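Local coordinates for protein glycosyl hydrolase (Rhizobium leguminosarum bv. trifolii, PDB 5NDX) that probably hydrolyses O-glycosidic bonds as a family 39 glycoside hydrolase, is a bacterial orthologue of human alpha-L-iduronidase and here binds a methylcoumarin glycoside, at residues E87-P92 with M553-A558; E108-V113 with T203-G208; I287-I292 with S410-V415; I360-G365 with R488-A493; P435-I440 with D608-R613. The protein carries 2 engineered substitutions. All blocks are in the same frame, centred on the assembly; numbering follows the deposited sequence.

Contact 1: E87-P92 with M553-A558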
# COMPACT_ATOMS: atom_id res chain seq x y z
N GLU A 87 -11.76 -6.10 10.04
CA GLU A 87 -12.98 -5.53 9.52
C GLU A 87 -12.78 -4.82 8.15
O GLU A 87 -13.69 -4.79 7.34
CB GLU A 87 -13.49 -4.56 10.58
CG GLU A 87 -14.81 -3.90 10.27
CD GLU A 87 -15.08 -2.66 11.12
OE1 GLU A 87 -14.31 -2.34 12.07
OE2 GLU A 87 -16.11 -2.00 10.82
N HIS A 88 -11.59 -4.28 7.87
CA HIS A 88 -11.33 -3.67 6.54
C HIS A 88 -10.51 -4.55 5.60
O HIS A 88 -9.88 -4.04 4.67
CB HIS A 88 -10.68 -2.32 6.76
CG HIS A 88 -11.61 -1.36 7.39
ND1 HIS A 88 -11.67 -1.19 8.76
CD2 HIS A 88 -12.61 -0.61 6.87
CE1 HIS A 88 -12.62 -0.32 9.05
NE2 HIS A 88 -13.21 0.04 7.92
N ARG A 89 -10.52 -5.87 5.85
CA ARG A 89 -9.86 -6.86 5.03
C ARG A 89 -8.38 -6.63 4.95
O ARG A 89 -7.78 -6.76 3.91
CB ARG A 89 -10.51 -6.92 3.63
CG ARG A 89 -12.05 -7.07 3.68
CD ARG A 89 -12.66 -7.36 2.30
NE ARG A 89 -12.51 -6.21 1.38
CZ ARG A 89 -13.40 -5.22 1.20
NH1 ARG A 89 -14.53 -5.20 1.89
NH2 ARG A 89 -13.15 -4.22 0.33
N LEU A 90 -7.78 -6.26 6.07
CA LEU A 90 -6.35 -6.09 6.17
C LEU A 90 -5.82 -7.11 7.16
O LEU A 90 -6.53 -7.51 8.07
CB LEU A 90 -6.05 -4.67 6.59
CG LEU A 90 -6.47 -3.67 5.49
CD1 LEU A 90 -6.55 -2.27 6.04
CD2 LEU A 90 -5.54 -3.73 4.27
N LYS A 91 -4.58 -7.53 6.97
CA LYS A 91 -3.90 -8.47 7.83
C LYS A 91 -2.70 -7.83 8.46
O LYS A 91 -2.00 -7.09 7.81
CB LYS A 91 -3.44 -9.66 7.01
CG LYS A 91 -4.62 -10.39 6.34
CD LYS A 91 -4.20 -11.39 5.33
CE LYS A 91 -5.40 -12.01 4.58
NZ LYS A 91 -6.20 -12.76 5.56
N PRO A 92 -2.41 -8.18 9.72
CA PRO A 92 -1.19 -7.63 10.26
C PRO A 92 0.09 -8.32 9.77
O PRO A 92 0.18 -9.56 9.69
CB PRO A 92 -1.39 -7.82 11.77
CG PRO A 92 -2.29 -8.97 11.86
CD PRO A 92 -3.26 -8.77 10.76
N MET A 553 -18.59 8.25 5.44
CA MET A 553 -17.67 7.39 4.77
C MET A 553 -18.36 6.08 4.43
O MET A 553 -18.92 5.44 5.33
CB MET A 553 -16.48 7.10 5.66
CG MET A 553 -15.38 6.30 5.00
SD MET A 553 -14.66 7.34 3.69
CE MET A 553 -13.86 6.08 2.72
N LEU A 554 -18.31 5.70 3.15
CA LEU A 554 -18.84 4.44 2.64
C LEU A 554 -17.67 3.49 2.35
O LEU A 554 -16.61 3.92 1.80
CB LEU A 554 -19.64 4.67 1.36
CG LEU A 554 -21.06 5.22 1.44
CD1 LEU A 554 -21.08 6.57 2.11
CD2 LEU A 554 -21.70 5.35 0.05
N PHE A 555 -17.86 2.22 2.67
CA PHE A 555 -16.90 1.14 2.43
C PHE A 555 -17.72 -0.06 1.97
O PHE A 555 -18.78 -0.30 2.51
CB PHE A 555 -16.14 0.80 3.72
CG PHE A 555 -15.15 -0.32 3.58
CD1 PHE A 555 -14.03 -0.20 2.72
CD2 PHE A 555 -15.29 -1.50 4.37
CE1 PHE A 555 -13.06 -1.22 2.65
CE2 PHE A 555 -14.34 -2.54 4.27
CZ PHE A 555 -13.21 -2.40 3.41
N TRP A 556 -17.23 -0.80 0.97
CA TRP A 556 -17.94 -1.95 0.43
C TRP A 556 -16.93 -2.91 -0.15
O TRP A 556 -15.73 -2.69 -0.03
CB TRP A 556 -19.00 -1.51 -0.58
CG TRP A 556 -18.53 -0.86 -1.81
CD1 TRP A 556 -18.25 -1.45 -2.99
CD2 TRP A 556 -18.34 0.54 -2.00
NE1 TRP A 556 -17.89 -0.51 -3.91
CE2 TRP A 556 -17.94 0.72 -3.33
CE3 TRP A 556 -18.45 1.65 -1.15
CZ2 TRP A 556 -17.61 1.98 -3.84
CZ3 TRP A 556 -18.19 2.92 -1.70
CH2 TRP A 556 -17.76 3.06 -3.04
N ALA A 557 -17.40 -3.99 -0.77
CA ALA A 557 -16.55 -4.99 -1.39
C ALA A 557 -17.01 -5.16 -2.81
O ALA A 557 -18.18 -4.95 -3.11
CB ALA A 557 -16.66 -6.35 -0.61
N ALA A 558 -16.09 -5.53 -3.70
CA ALA A 558 -16.42 -5.87 -5.09
C ALA A 558 -17.26 -7.17 -5.10
O ALA A 558 -17.05 -8.04 -4.27
CB ALA A 558 -15.11 -6.10 -5.91
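The flat guanidinium of Arg-89 lies between Phe-555 and Ala-557: the rim atom CZ of Phe-555 sits 3.4 Å from Arg-89 NH1 on one face, and Ala-557 CB, 3.5 Å from the same nitrogen, covers the other. Ring and guanidinium planes are only 7° apart, so the two groups overlap nearly parallel at their rims. At the guanidinium edge, Arg-89 NH2 donates to Trp-556 O (3.0 Å, 155°), with a weak second bond from NH1 to the same carbonyl. The chain kinks at chi3 to present that edge. Trp-556 O also accepts from Thr-589 OG1. Backbone geometry sets the start of this reach: Arg-89, with positive phi, is the C' residue of a Schellman motif that ends the barrel helix before strand 91-95. Opposite it runs strand 549-557, the middle strand of a three-stranded antiparallel sheet in the C-terminal module, consistent with a fibronectin type III-like domain. His-88 touches Phe-555 as well, its CD2 over a ring face and 3.7 Å from Phe-555 CE2; the ring planes meet at 54°, neither stacked nor edge-on. His-88 ND1 is hydrogen-bonded to Val-84 O, which helps fix the imidazole's rotation.

Contact 2: E108-V113 with T203-G208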
# COMPACT_ATOMS: atom_id res chain seq x y z
N GLU A 108 18.44 -11.20 28.71
CA GLU A 108 19.37 -12.22 29.20
C GLU A 108 18.87 -12.91 30.45
O GLU A 108 19.31 -14.00 30.78
CB GLU A 108 20.74 -11.61 29.44
CG GLU A 108 21.25 -10.92 28.19
CD GLU A 108 22.74 -10.68 28.22
OE1 GLU A 108 23.47 -11.68 28.22
OE2 GLU A 108 23.16 -9.51 28.20
N ASP A 109 17.92 -12.28 31.14
CA ASP A 109 17.23 -12.90 32.24
C ASP A 109 16.25 -13.93 31.69
O ASP A 109 15.22 -13.56 31.13
CB ASP A 109 16.51 -11.82 33.05
CG ASP A 109 15.72 -12.37 34.22
OD1 ASP A 109 15.28 -13.53 34.21
OD2 ASP A 109 15.51 -11.59 35.17
N MET A 110 16.53 -15.21 31.89
CA MET A 110 15.72 -16.28 31.32
C MET A 110 14.27 -16.40 31.84
O MET A 110 13.44 -17.06 31.20
CB MET A 110 16.43 -17.64 31.46
CG MET A 110 17.66 -17.75 30.56
SD MET A 110 17.32 -17.70 28.78
CE MET A 110 16.33 -19.18 28.59
N ASP A 111 13.95 -15.78 32.98
CA ASP A 111 12.54 -15.73 33.40
C ASP A 111 11.74 -14.75 32.55
O ASP A 111 10.58 -14.99 32.27
CB ASP A 111 12.39 -15.38 34.88
CG ASP A 111 12.79 -16.53 35.80
OD1 ASP A 111 12.49 -17.72 35.51
OD2 ASP A 111 13.43 -16.23 36.81
N GLN A 112 12.38 -13.66 32.17
CA GLN A 112 11.78 -12.70 31.26
C GLN A 112 11.65 -13.28 29.84
O GLN A 112 10.59 -13.15 29.22
CB GLN A 112 12.58 -11.43 31.24
CG GLN A 112 12.67 -10.79 32.62
CD GLN A 112 13.08 -9.35 32.53
OE1 GLN A 112 13.62 -8.76 33.46
NE2 GLN A 112 12.85 -8.79 31.39
N VAL A 113 12.69 -13.95 29.38
CA VAL A 113 12.67 -14.65 28.09
C VAL A 113 11.48 -15.57 28.02
O VAL A 113 10.75 -15.56 27.02
CB VAL A 113 13.99 -15.42 27.82
CG1 VAL A 113 13.90 -16.29 26.56
CG2 VAL A 113 15.14 -14.45 27.68
N THR A 203 22.06 -22.33 18.57
CA THR A 203 21.06 -23.18 19.23
C THR A 203 20.15 -22.35 20.13
O THR A 203 20.59 -21.39 20.77
CB THR A 203 21.72 -24.32 20.07
OG1 THR A 203 22.57 -23.73 21.04
CG2 THR A 203 22.60 -25.29 19.20
N SER A 204 18.88 -22.70 20.14
CA SER A 204 17.89 -21.95 20.90
C SER A 204 18.17 -22.09 22.38
O SER A 204 18.38 -23.19 22.86
CB SER A 204 16.49 -22.48 20.59
OG SER A 204 15.58 -22.09 21.60
N CYS A 205 18.11 -20.98 23.10
CA CYS A 205 18.23 -20.99 24.54
C CYS A 205 17.03 -21.56 25.28
O CYS A 205 17.08 -21.61 26.50
CB CYS A 205 18.47 -19.55 25.05
SG CYS A 205 17.01 -18.45 25.03
N LEU A 206 15.95 -21.96 24.60
CA LEU A 206 14.74 -22.47 25.26
C LEU A 206 14.47 -23.95 25.02
O LEU A 206 14.02 -24.66 25.93
CB LEU A 206 13.51 -21.69 24.81
CG LEU A 206 13.42 -20.27 25.35
CD1 LEU A 206 12.40 -19.50 24.51
CD2 LEU A 206 13.04 -20.22 26.83
N THR A 207 14.67 -24.39 23.79
CA THR A 207 14.89 -25.80 23.50
C THR A 207 16.37 -25.87 23.87
O THR A 207 16.87 -24.99 24.58
CB THR A 207 14.63 -26.14 22.00
OG1 THR A 207 15.71 -25.66 21.19
CG2 THR A 207 13.31 -25.53 21.49
N GLY A 208 17.10 -26.87 23.42
CA GLY A 208 18.57 -26.73 23.49
C GLY A 208 19.17 -27.40 22.29
O GLY A 208 20.30 -27.85 22.31
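Met-110 reaches Cys-205 and Leu-206 only with the far end of its side chain. From CB the chain leaves beside the backbone N, and CG still meets nothing of the loop; turns at chi2 (-64°) and chi3 (-63°) then curl the thioether round. SD comes within 3.8 Å of Cys-205 SG. The terminal CE settles 3.3 Å from the carbonyl Cys-205 O, and beyond that it touches Cys-205 SG and, at 3.9 Å, Leu-206 CD2. One helical turn further on, Val-113 extends the same apolar patch: its CG1 lies 4.0 Å from Leu-206 CD2 and close to Cys-205 SG. The contact joins the opening turn of helix 110-131, one of the outer helices of the TIM barrel, to the loop between helix 190-200 and strand 216-219. Asp-109 caps that helix, OD1 accepting from Asp-111 N at 2.9 Å. The loop is shaped by an ST turn, in which Ser-204 OG takes a nearly straight bond from Leu-206 N (3.0 Å, 165°) and a weak one from Thr-207 N. Cys-205 N is held by Asp-164 OD2 of helix 155-171, and from the same helix Ala-168 packs against Leu-206.

Contact 3: I287-I292 with S410-V415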
# COMPACT_ATOMS: atom_id res chain seq x y z
N ILE A 287 8.03 7.07 -8.80
CA ILE A 287 9.15 6.48 -8.09
C ILE A 287 8.79 5.18 -7.37
O ILE A 287 9.60 4.26 -7.33
CB ILE A 287 9.83 7.52 -7.15
CG1 ILE A 287 11.33 7.23 -7.07
CG2 ILE A 287 9.31 7.46 -5.76
CD1 ILE A 287 12.06 7.65 -8.35
N ILE A 288 7.60 5.09 -6.76
CA ILE A 288 7.13 3.79 -6.21
C ILE A 288 7.08 2.71 -7.30
O ILE A 288 7.57 1.56 -7.11
CB ILE A 288 5.72 3.96 -5.60
CG1 ILE A 288 5.81 4.77 -4.27
CG2 ILE A 288 5.07 2.61 -5.26
CD1 ILE A 288 4.49 5.34 -3.78
N ALA A 289 6.52 3.06 -8.47
CA ALA A 289 6.43 2.12 -9.53
C ALA A 289 7.83 1.75 -10.08
O ALA A 289 8.10 0.58 -10.43
CB ALA A 289 5.49 2.60 -10.62
N ARG A 290 8.71 2.74 -10.16
CA ARG A 290 10.05 2.52 -10.63
C ARG A 290 10.83 1.56 -9.73
O ARG A 290 11.51 0.67 -10.22
CB ARG A 290 10.77 3.86 -10.79
CG ARG A 290 12.26 3.77 -10.91
CD ARG A 290 12.79 5.11 -11.35
NE ARG A 290 14.22 5.19 -11.28
CZ ARG A 290 15.08 5.15 -12.30
NH1 ARG A 290 14.71 5.01 -13.54
NH2 ARG A 290 16.36 5.21 -12.03
N ILE A 291 10.74 1.76 -8.43
CA ILE A 291 11.33 0.84 -7.45
C ILE A 291 10.80 -0.61 -7.61
O ILE A 291 11.56 -1.61 -7.64
CB ILE A 291 11.10 1.35 -6.05
CG1 ILE A 291 12.02 2.55 -5.78
CG2 ILE A 291 11.35 0.29 -4.99
CD1 ILE A 291 11.57 3.38 -4.61
N ILE A 292 9.49 -0.72 -7.76
CA ILE A 292 8.87 -2.00 -8.02
C ILE A 292 9.39 -2.63 -9.30
O ILE A 292 9.80 -3.82 -9.30
CB ILE A 292 7.33 -1.87 -8.02
CG1 ILE A 292 6.87 -1.69 -6.56
CG2 ILE A 292 6.69 -3.07 -8.74
CD1 ILE A 292 5.47 -1.12 -6.37
N SER A 410 1.27 -1.41 -16.70
CA SER A 410 1.74 -0.19 -16.07
C SER A 410 2.84 0.39 -16.96
O SER A 410 3.84 -0.28 -17.24
CB SER A 410 2.28 -0.45 -14.68
OG SER A 410 1.26 -0.89 -13.81
N LEU A 411 2.65 1.61 -17.43
CA LEU A 411 3.71 2.34 -18.17
C LEU A 411 4.24 3.45 -17.23
O LEU A 411 3.49 4.38 -16.84
CB LEU A 411 3.15 2.90 -19.44
CG LEU A 411 4.18 3.50 -20.38
CD1 LEU A 411 5.15 2.43 -20.90
CD2 LEU A 411 3.46 4.17 -21.53
N ILE A 412 5.53 3.36 -16.89
CA ILE A 412 6.14 4.15 -15.83
C ILE A 412 7.15 5.12 -16.49
O ILE A 412 8.00 4.66 -17.25
CB ILE A 412 6.90 3.20 -14.91
CG1 ILE A 412 5.97 2.13 -14.33
CG2 ILE A 412 7.63 3.95 -13.81
CD1 ILE A 412 6.72 0.90 -13.86
N HIS A 413 7.04 6.43 -16.26
CA HIS A 413 8.07 7.37 -16.77
C HIS A 413 8.56 8.11 -15.55
O HIS A 413 7.85 8.94 -14.99
CB HIS A 413 7.44 8.24 -17.82
CG HIS A 413 8.40 8.99 -18.69
ND1 HIS A 413 9.75 8.72 -18.80
CD2 HIS A 413 8.17 10.00 -19.54
CE1 HIS A 413 10.31 9.53 -19.67
NE2 HIS A 413 9.37 10.31 -20.16
N SER A 414 9.71 7.68 -15.06
CA SER A 414 10.22 8.11 -13.79
C SER A 414 11.74 8.01 -13.80
O SER A 414 12.31 6.99 -14.22
CB SER A 414 9.64 7.23 -12.66
OG SER A 414 10.26 7.44 -11.41
N VAL A 415 12.38 9.10 -13.35
CA VAL A 415 13.82 9.10 -13.02
C VAL A 415 14.01 9.53 -11.55
O VAL A 415 13.12 10.14 -10.94
CB VAL A 415 14.62 10.07 -13.93
CG1 VAL A 415 14.54 9.63 -15.42
CG2 VAL A 415 14.12 11.51 -13.81
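Arg-290 stretches fully extended alongside Ser-414, with CG anti to the backbone N (chi1 164°) and no bend before NE. Its methylene CD therefore slides past the hydroxyl, 3.4 Å from Ser-414 OG, while NH1 makes a weak, strongly bent bond to Ser-414 O (3.2 Å, 121°). Val-415 CA lies over one face of the guanidinium, toward its rim. The stronger grip on this buried charge comes from Asp-416, which forms a salt bridge to NE, with Thr-235 OG1 adding a hydrogen bond. A leucine here would probably leave the Asp-416 carboxylate without its charged mate and remove the long arm that flanks Ser-414. One residue earlier in the helix, Ala-289 CB rests on Ile-412 CG1 at 3.8 Å. Ile-412 holds its CG1 branch beside the backbone N, which also brings CD1 to 3.7 Å from Ala-289 O. Leu-519 of strand 518-526 packs against both residues. Ile-287 adopts an unusual chi1 of -147° and sets its CD1 3.6 Å from Ser-414 OG and near Val-415 O. Helix 282-300 of the TIM barrel is thereby packed on strand 407-413 of the large beta sheet, the barrel-to-sandwich interface of this glycoside hydrolase family 39 enzyme.

Contact 4: I360-G365 with R488-A493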
# COMPACT_ATOMS: atom_id res chain seq x y z
N ILE A 360 -9.56 14.29 4.97
CA ILE A 360 -8.38 13.73 4.35
C ILE A 360 -8.58 13.59 2.85
O ILE A 360 -9.65 13.21 2.38
CB ILE A 360 -7.96 12.37 4.93
CG1 ILE A 360 -9.11 11.37 4.98
CG2 ILE A 360 -7.35 12.61 6.29
CD1 ILE A 360 -8.70 10.02 5.55
N ILE A 361 -7.52 13.95 2.12
CA ILE A 361 -7.48 13.87 0.71
C ILE A 361 -6.38 12.88 0.27
O ILE A 361 -5.25 12.95 0.74
CB ILE A 361 -7.22 15.26 0.13
CG1 ILE A 361 -8.33 16.25 0.49
CG2 ILE A 361 -7.07 15.20 -1.37
CD1 ILE A 361 -9.72 15.93 -0.08
N LYS A 362 -6.72 11.96 -0.60
CA LYS A 362 -5.76 10.99 -1.19
C LYS A 362 -4.64 11.59 -1.97
O LYS A 362 -4.83 12.46 -2.79
CB LYS A 362 -6.46 10.03 -2.16
CG LYS A 362 -7.24 9.01 -1.44
CD LYS A 362 -8.30 8.16 -2.20
CE LYS A 362 -8.03 7.78 -3.60
NZ LYS A 362 -9.05 6.73 -4.07
N LYS A 363 -3.47 11.04 -1.74
CA LYS A 363 -2.24 11.48 -2.38
C LYS A 363 -1.68 10.37 -3.29
O LYS A 363 -2.17 9.23 -3.24
CB LYS A 363 -1.22 11.84 -1.29
CG LYS A 363 -1.52 13.15 -0.59
CD LYS A 363 -0.65 13.34 0.66
CE LYS A 363 0.83 13.49 0.33
NZ LYS A 363 1.57 13.46 1.60
N PRO A 364 -0.64 10.70 -4.09
CA PRO A 364 -0.10 9.75 -5.06
C PRO A 364 0.47 8.48 -4.53
O PRO A 364 0.50 7.50 -5.27
CB PRO A 364 0.94 10.56 -5.85
CG PRO A 364 0.41 11.97 -5.76
CD PRO A 364 -0.21 12.08 -4.40
N GLY A 365 0.88 8.45 -3.27
CA GLY A 365 1.35 7.22 -2.65
C GLY A 365 0.28 6.12 -2.66
O GLY A 365 0.64 4.93 -2.65
N ARG A 488 -12.82 15.21 -6.37
CA ARG A 488 -12.91 14.80 -7.80
C ARG A 488 -11.50 14.50 -8.35
O ARG A 488 -11.27 13.47 -8.99
CB ARG A 488 -13.60 15.87 -8.64
CG ARG A 488 -13.76 15.62 -10.16
CD ARG A 488 -14.42 16.80 -10.93
NE ARG A 488 -15.28 17.69 -10.05
CZ ARG A 488 -15.07 18.99 -9.69
NH1 ARG A 488 -14.01 19.72 -10.12
NH2 ARG A 488 -15.95 19.61 -8.86
N ALA A 489 -10.56 15.39 -8.04
CA ALA A 489 -9.20 15.28 -8.51
C ALA A 489 -8.43 14.15 -7.87
O ALA A 489 -7.47 13.67 -8.50
CB ALA A 489 -8.42 16.60 -8.32
N GLN A 490 -8.84 13.68 -6.69
CA GLN A 490 -8.03 12.72 -5.96
C GLN A 490 -8.15 11.31 -6.50
O GLN A 490 -7.31 10.47 -6.18
CB GLN A 490 -8.39 12.66 -4.47
CG GLN A 490 -9.64 11.82 -4.12
CD GLN A 490 -10.03 11.85 -2.66
OE1 GLN A 490 -11.01 11.15 -2.24
NE2 GLN A 490 -9.34 12.59 -1.87
N GLU A 491 -9.19 11.05 -7.29
CA GLU A 491 -9.47 9.70 -7.77
C GLU A 491 -8.67 9.36 -9.03
O GLU A 491 -8.56 10.20 -9.93
CB GLU A 491 -10.97 9.50 -8.08
CG GLU A 491 -11.94 9.74 -6.91
CD GLU A 491 -11.63 8.95 -5.64
OE1 GLU A 491 -10.95 7.89 -5.71
OE2 GLU A 491 -12.13 9.40 -4.54
N PRO A 492 -8.14 8.13 -9.11
CA PRO A 492 -7.41 7.72 -10.34
C PRO A 492 -8.27 8.06 -11.55
O PRO A 492 -9.42 7.62 -11.67
CB PRO A 492 -7.28 6.21 -10.16
CG PRO A 492 -7.17 6.05 -8.69
CD PRO A 492 -8.09 7.09 -8.08
N ALA A 493 -7.70 8.87 -12.41
CA ALA A 493 -8.43 9.53 -13.46
C ALA A 493 -8.26 8.85 -14.81
O ALA A 493 -7.15 8.47 -15.21
CB ALA A 493 -7.90 10.97 -13.57
O HOH W 1 -4.84 11.55 -5.41
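Lys-362 NZ forms a buried salt bridge with Glu-491 OE1 at 2.8 Å, meeting the carboxylate on its syn side, 27° out of plane. The two side chains cross at about a right angle. Glu-491 starts away from the strand, but a bend at chi2 (-53°) folds its carboxylate back to the ammonium. Pro-492 CD lies 4.1 Å from Lys-362 NZ. Gln-490 lies across the aliphatic part of the lysine, its CB 4.0 Å from Lys-362 CB, and its terminal amide reaches on toward Ile-361. Between the backbones, a water donates to both Lys-362 O and Gln-490 O, 2.8 Å from each. In the next shell, Glu-370 OE2 forms a second salt bridge to Lys-362 NZ, so two acids share the one cation; Tyr-44 and Phe-326 pack on the lysine chain. A methionine in place of Lys-362 would probably leave Glu-491 and Glu-370 without the cation they share. Pro-492 in turn packs on Thr-367, Glu-370 and Leu-371 of helix 364-372. The contact lies where strand 358-362, paired antiparallel with strand 326-330, passes through Lys-363, the N-cap, into helix 364-372, and it ties this end of the TIM-barrel region to the link between helix 480-489 and sandwich strand 493-503.

Contact 5: P435-I440 with D608-R613. Unlike the reference sequence in segment 435-440: Ile-440 (reference Leu). With SO4 (sulfate ion), chain G.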
# COMPACT_ATOMS: atom_id res chain seq x y z
N PRO A 435 -10.11 -12.88 -30.26
CA PRO A 435 -11.03 -11.98 -30.99
C PRO A 435 -12.42 -11.84 -30.38
O PRO A 435 -12.88 -12.71 -29.67
CB PRO A 435 -11.01 -12.57 -32.41
CG PRO A 435 -9.59 -13.06 -32.54
CD PRO A 435 -9.36 -13.74 -31.20
N GLY A 436 -13.04 -10.67 -30.62
CA GLY A 436 -14.20 -10.20 -29.86
C GLY A 436 -13.91 -8.79 -29.40
O GLY A 436 -12.77 -8.34 -29.50
N ARG A 437 -14.94 -8.10 -28.93
CA ARG A 437 -14.87 -6.72 -28.48
C ARG A 437 -13.99 -6.64 -27.23
O ARG A 437 -14.10 -7.45 -26.30
CB ARG A 437 -16.20 -6.20 -27.93
CG ARG A 437 -17.31 -5.78 -28.84
CD ARG A 437 -18.61 -5.84 -28.01
NE ARG A 437 -19.15 -4.54 -27.63
CZ ARG A 437 -19.92 -4.30 -26.56
NH1 ARG A 437 -20.23 -5.23 -25.67
NH2 ARG A 437 -20.34 -3.06 -26.34
N HIS A 438 -13.25 -5.56 -27.17
CA HIS A 438 -12.49 -5.21 -25.97
C HIS A 438 -12.70 -3.76 -25.68
O HIS A 438 -12.90 -2.93 -26.61
CB HIS A 438 -11.02 -5.47 -26.21
CG HIS A 438 -10.69 -6.91 -26.29
ND1 HIS A 438 -10.19 -7.63 -25.22
CD2 HIS A 438 -10.80 -7.79 -27.31
CE1 HIS A 438 -9.99 -8.88 -25.59
NE2 HIS A 438 -10.37 -9.01 -26.84
N ALA A 439 -12.55 -3.43 -24.41
CA ALA A 439 -12.58 -2.04 -23.95
C ALA A 439 -11.17 -1.65 -23.49
O ALA A 439 -10.44 -2.46 -22.87
CB ALA A 439 -13.56 -1.88 -22.81
N ILE A 440 -10.77 -0.44 -23.87
CA ILE A 440 -9.47 0.12 -23.51
C ILE A 440 -9.71 1.23 -22.48
O ILE A 440 -10.41 2.19 -22.80
CB ILE A 440 -8.75 0.69 -24.73
CG1 ILE A 440 -8.62 -0.40 -25.81
CG2 ILE A 440 -7.36 1.23 -24.34
CD1 ILE A 440 -8.15 0.16 -27.17
N ASP A 608 -19.09 -1.78 -15.68
CA ASP A 608 -17.99 -2.37 -16.37
C ASP A 608 -17.51 -1.38 -17.45
O ASP A 608 -18.12 -0.33 -17.68
CB ASP A 608 -18.32 -3.74 -16.92
CG ASP A 608 -19.37 -3.74 -18.03
OD1 ASP A 608 -19.65 -2.69 -18.64
OD2 ASP A 608 -19.92 -4.85 -18.28
N ALA A 609 -16.45 -1.76 -18.12
CA ALA A 609 -15.86 -0.85 -19.11
C ALA A 609 -16.72 -0.74 -20.39
O ALA A 609 -16.49 0.16 -21.20
CB ALA A 609 -14.43 -1.28 -19.41
N PHE A 610 -17.74 -1.59 -20.55
CA PHE A 610 -18.65 -1.48 -21.66
C PHE A 610 -19.86 -0.60 -21.32
O PHE A 610 -20.79 -0.57 -22.06
CB PHE A 610 -19.05 -2.89 -22.15
CG PHE A 610 -17.86 -3.70 -22.55
CD1 PHE A 610 -17.13 -4.38 -21.60
CD2 PHE A 610 -17.40 -3.69 -23.85
CE1 PHE A 610 -16.01 -5.09 -21.94
CE2 PHE A 610 -16.25 -4.38 -24.20
CZ PHE A 610 -15.56 -5.07 -23.24
N GLY A 611 -19.83 0.12 -20.19
CA GLY A 611 -20.94 0.93 -19.75
C GLY A 611 -22.10 0.19 -19.06
O GLY A 611 -23.07 0.83 -18.72
N ARG A 612 -22.03 -1.11 -18.83
CA ARG A 612 -23.16 -1.80 -18.22
C ARG A 612 -23.15 -1.67 -16.69
O ARG A 612 -22.13 -1.89 -16.06
CB ARG A 612 -23.19 -3.26 -18.62
CG ARG A 612 -23.36 -3.45 -20.12
CD ARG A 612 -23.23 -4.92 -20.53
NE ARG A 612 -21.86 -5.38 -20.28
CZ ARG A 612 -21.17 -6.22 -21.05
NH1 ARG A 612 -21.68 -6.73 -22.15
NH2 ARG A 612 -19.96 -6.60 -20.69
N ARG A 613 -24.29 -1.32 -16.12
CA ARG A 613 -24.49 -1.23 -14.68
C ARG A 613 -24.81 -2.57 -14.10
O ARG A 613 -25.50 -3.35 -14.71
CB ARG A 613 -25.62 -0.27 -14.34
CG ARG A 613 -25.48 0.25 -12.92
CD ARG A 613 -26.60 1.18 -12.41
NE ARG A 613 -28.00 0.76 -12.51
CZ ARG A 613 -28.56 -0.36 -12.04
NH1 ARG A 613 -27.84 -1.30 -11.46
NH2 ARG A 613 -29.86 -0.56 -12.19
S SO4 G . -28.09 2.73 -16.43
O1 SO4 G . -28.77 3.10 -17.70
O2 SO4 G . -26.89 1.92 -16.74
O3 SO4 G . -27.68 3.96 -15.72
O4 SO4 G . -29.00 1.94 -15.58
O HOH W 2 -20.90 -1.20 -24.82
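A type I beta turn from Asp-608 to Gly-611, in the loop between strands 601-607 and 618-620 of the C-terminal module, packs on strand 436-445 of the nine-stranded sheet. Ala-439 receives it: its CB lies over the face of Phe-610, 4.0 Å from the ring centroid and 20° off the normal, a CH-pi contact, and touches Ala-609 CB at 3.6 Å. Phe-610 CG leaves its backbone anti to the carbonyl carbon (chi1 -57°), which lays the ring along the strand, CZ 3.6 Å from Ala-439 N. Over the guanidinium of Arg-437, Phe-610 CD2 approaches NH1 to 3.7 Å, the planes inclined by 44°. Arg-437 NH1 and Arg-612 NH1 come within 4.1 Å of each other, drawn together by Asp-527, whose carboxylate forms salt bridges to both arginines. Across the base of the turn, Asp-608 OD2 takes Arg-612 NE on its syn lone pair (2.8 Å) and Arg-612 NH2 from above the carboxylate plane; both bonds lie in the guanidinium plane and hold it flat. Asp-608 OD1 accepts from Arg-612 N at 2.9 Å. Next along the loop, Arg-613 NE makes a weak 3.4 Å bond to O4 of a sulfate ion, probably from the crystallisation liquor.

Overall arrangement
Contacts 3 and 4 meet directly, Ile-288 CD1 packing 3.8 Å from Gly-365 CA, and join the barrel side to the large sheet at neighbouring points. Contact 1 comes within about 7 Å of contact 4 (nearest atoms) and brings the C-terminal module against the barrel; contact 5 fastens that module to the sheet contact 3 also reaches, centres 28 Å apart. Contact 2 stands alone at the far end of the barrel, its centre 40 Å from that of contact 1 and 61 Å from that of contact 5. None forms the pocket, although the side chains of Arg-89 and Ile-287 lie about 12 and 14 Å from bound ligand, and strand 91-95, entered through contact 1, carries the pocket residue Phe-93.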